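Local coordinates for KaiC-like domain-containing protein (Pyrococcus horikoshii, PDB 3BS4) that is of unknown function but probably has the RecA-like ATPase core of KaiC-type proteins, and carries an unidentified bound peptide, at residues Phe144-Ser149 against Phe186-Gly191. Residues are numbered along the deposited sequence; the frame is centred on the assembly and turned at random. Where two conformers were deposited one is given.
Sequences FAISMS and FWLWEG
Met148 lies across one face of the Trp187 indole: SD stands 3.9 Å from the centroid of the five-membered ring, a Met-aromatic contact, and CE 3.7 Å from that of the six-membered ring. Bends at chi2 (-63°) and chi3 (-69°) lay the thioether along the indole. Further on, Ser149 CB sits over the Trp189 ring, 3.6 Å from CD2. Its OG accepts the Glu190 N-H at 2.9 Å, almost straight (169°), while Ser147 OG donates to the anti lone pair of Glu190 OE2 at 2.7 Å. Strand 186-190 carries both indoles and Glu190; its parallel neighbour 144-146, in what is probably a RecA-like core sheet, leads into the 3-10 turn of Met148 and Ser149. Bridges stop at Ala145 with Trp187. Beyond the cis Ile146-Ser147 peptide, reminiscent of the non-proline one in RecA, Met148 N still hydrogen-bonds Leu188 O (2.8 Å). On the other face from Ala145 and Trp187, the Phe144 and Phe186 rings share almost one orientation but are offset, packing on Leu38. Trp187 NE1 hydrogen-bonds the bound peptide's backbone. One backbone bond and two serine hydroxyls thus join the chains after strand pairing stops, and Ser147 OG, Tyr59 OH and Lys35 NZ hold both Glu190 carboxylate oxygens, fixing the group.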
loop_
_atom_site.group_PDB
_atom_site.type_symbol
_atom_site.label_atom_id
_atom_site.label_comp_id
_atom_site.label_asym_id
_atom_site.label_seq_id
_atom_site.Cartn_x
_atom_site.Cartn_y
_atom_site.Cartn_z
ATOM N N PHE A 144 3.134 1.472 -1.609
ATOM C CA PHE A 144 2.152 0.476 -1.149
ATOM C C PHE A 144 2.695 -0.211 0.073
ATOM O O PHE A 144 3.837 -0.681 0.028
ATOM C CB PHE A 144 1.907 -0.564 -2.242
ATOM C CG PHE A 144 1.214 -0.000 -3.455
ATOM C CD1 PHE A 144 -0.157 -0.144 -3.607
ATOM C CD2 PHE A 144 1.927 0.703 -4.429
ATOM C CE1 PHE A 144 -0.821 0.397 -4.705
ATOM C CE2 PHE A 144 1.266 1.254 -5.545
ATOM C CZ PHE A 144 -0.106 1.096 -5.679
ATOM N N ALA A 145 1.920 -0.262 1.163
ATOM C CA ALA A 145 2.341 -1.017 2.367
ATOM C C ALA A 145 1.415 -2.220 2.561
ATOM O O ALA A 145 0.222 -2.044 2.864
ATOM C CB ALA A 145 2.314 -0.118 3.619
ATOM N N ILE A 146 1.991 -3.414 2.369
ATOM C CA ILE A 146 1.226 -4.648 2.330
ATOM C C ILE A 146 1.762 -5.609 3.396
ATOM O O ILE A 146 2.758 -6.296 3.181
ATOM C CB ILE A 146 1.275 -5.326 0.938
ATOM C CG1 ILE A 146 0.956 -4.316 -0.181
ATOM C CG2 ILE A 146 0.316 -6.513 0.906
ATOM C CD1 ILE A 146 1.264 -4.803 -1.590
ATOM N N SER A 147 1.134 -5.636 4.572
ATOM C CA SER A 147 0.024 -4.800 4.988
ATOM C C SER A 147 0.221 -4.305 6.395
ATOM O O SER A 147 1.077 -4.831 7.126
ATOM C CB SER A 147 -1.212 -5.722 5.135
ATOM O OG SER A 147 -1.507 -6.361 3.896
ATOM N N MET A 148 -0.448 -3.229 6.778
ATOM C CA MET A 148 0.011 -2.395 7.870
ATOM C C MET A 148 -0.469 -3.257 9.086
ATOM O O MET A 148 0.085 -3.197 10.195
ATOM C CB MET A 148 -0.747 -1.072 7.895
ATOM C CG MET A 148 -0.218 -0.056 6.878
ATOM S SD MET A 148 1.500 0.448 7.192
ATOM C CE MET A 148 1.224 1.390 8.732
ATOM N N SER A 149 -1.494 -4.094 8.872
ATOM C CA SER A 149 -1.972 -5.029 9.901
ATOM C C SER A 149 -0.897 -6.055 10.298
ATOM O O SER A 149 -0.942 -6.632 11.395
ATOM C CB SER A 149 -3.278 -5.726 9.431
ATOM O OG SER A 149 -3.133 -6.226 8.105
ATOM N N PHE A 186 -0.653 3.943 -0.617
ATOM C CA PHE A 186 -1.756 3.032 -0.300
ATOM C C PHE A 186 -1.340 2.115 0.815
ATOM O O PHE A 186 -0.312 1.462 0.730
ATOM C CB PHE A 186 -2.118 2.182 -1.514
ATOM C CG PHE A 186 -2.680 2.966 -2.656
ATOM C CD1 PHE A 186 -4.049 3.018 -2.864
ATOM C CD2 PHE A 186 -1.831 3.624 -3.539
ATOM C CE1 PHE A 186 -4.586 3.735 -3.952
ATOM C CE2 PHE A 186 -2.364 4.364 -4.623
ATOM C CZ PHE A 186 -3.748 4.402 -4.814
ATOM N N TRP A 187 -2.156 2.067 1.859
ATOM C CA TRP A 187 -1.951 1.130 2.957
ATOM C C TRP A 187 -3.025 0.067 2.873
ATOM O O TRP A 187 -4.193 0.391 2.693
ATOM C CB TRP A 187 -2.139 1.844 4.304
ATOM C CG TRP A 187 -0.978 2.674 4.702
ATOM C CD1 TRP A 187 0.201 2.820 4.010
ATOM C CD2 TRP A 187 -0.832 3.423 5.912
ATOM N NE1 TRP A 187 1.068 3.632 4.715
ATOM C CE2 TRP A 187 0.461 4.003 5.891
ATOM C CE3 TRP A 187 -1.672 3.677 7.009
ATOM C CZ2 TRP A 187 0.932 4.835 6.921
ATOM C CZ3 TRP A 187 -1.200 4.508 8.032
ATOM C CH2 TRP A 187 0.093 5.060 7.978
ATOM N N LEU A 188 -2.648 -1.191 3.062
ATOM C CA LEU A 188 -3.637 -2.256 3.166
ATOM C C LEU A 188 -3.773 -2.660 4.634
ATOM O O LEU A 188 -2.771 -2.832 5.314
ATOM C CB LEU A 188 -3.198 -3.466 2.323
ATOM C CG LEU A 188 -4.137 -4.685 2.319
ATOM C CD1 LEU A 188 -5.532 -4.328 1.731
ATOM C CD2 LEU A 188 -3.526 -5.851 1.565
ATOM N N TRP A 189 -5.002 -2.874 5.105
ATOM C CA TRP A 189 -5.186 -3.442 6.444
ATOM C C TRP A 189 -6.123 -4.632 6.318
ATOM O O TRP A 189 -7.239 -4.465 5.852
ATOM C CB TRP A 189 -5.787 -2.409 7.417
ATOM C CG TRP A 189 -5.948 -2.939 8.823
ATOM C CD1 TRP A 189 -6.930 -3.752 9.282
ATOM C CD2 TRP A 189 -5.090 -2.665 9.941
ATOM N NE1 TRP A 189 -6.737 -4.034 10.633
ATOM C CE2 TRP A 189 -5.604 -3.385 11.051
ATOM C CE3 TRP A 189 -3.919 -1.917 10.104
ATOM C CZ2 TRP A 189 -4.992 -3.350 12.321
ATOM C CZ3 TRP A 189 -3.299 -1.897 11.361
ATOM C CH2 TRP A 189 -3.846 -2.599 12.450
ATOM N N GLU A 190 -5.649 -5.821 6.718
ATOM C CA GLU A 190 -6.417 -7.065 6.568
ATOM C C GLU A 190 -7.055 -7.443 7.889
ATOM O O GLU A 190 -6.347 -7.702 8.865
ATOM C CB GLU A 190 -5.495 -8.186 6.058
ATOM C CG GLU A 190 -4.883 -7.838 4.703
ATOM C CD GLU A 190 -4.007 -8.934 4.119
ATOM O OE1 GLU A 190 -4.510 -10.047 3.844
ATOM O OE2 GLU A 190 -2.823 -8.672 3.898
ATOM N N GLY A 191 -8.382 -7.466 7.912
ATOM C CA GLY A 191 -9.126 -7.905 9.107
ATOM C C GLY A 191 -9.409 -6.769 10.067
ATOM O O GLY A 191 -9.447 -5.592 9.676
#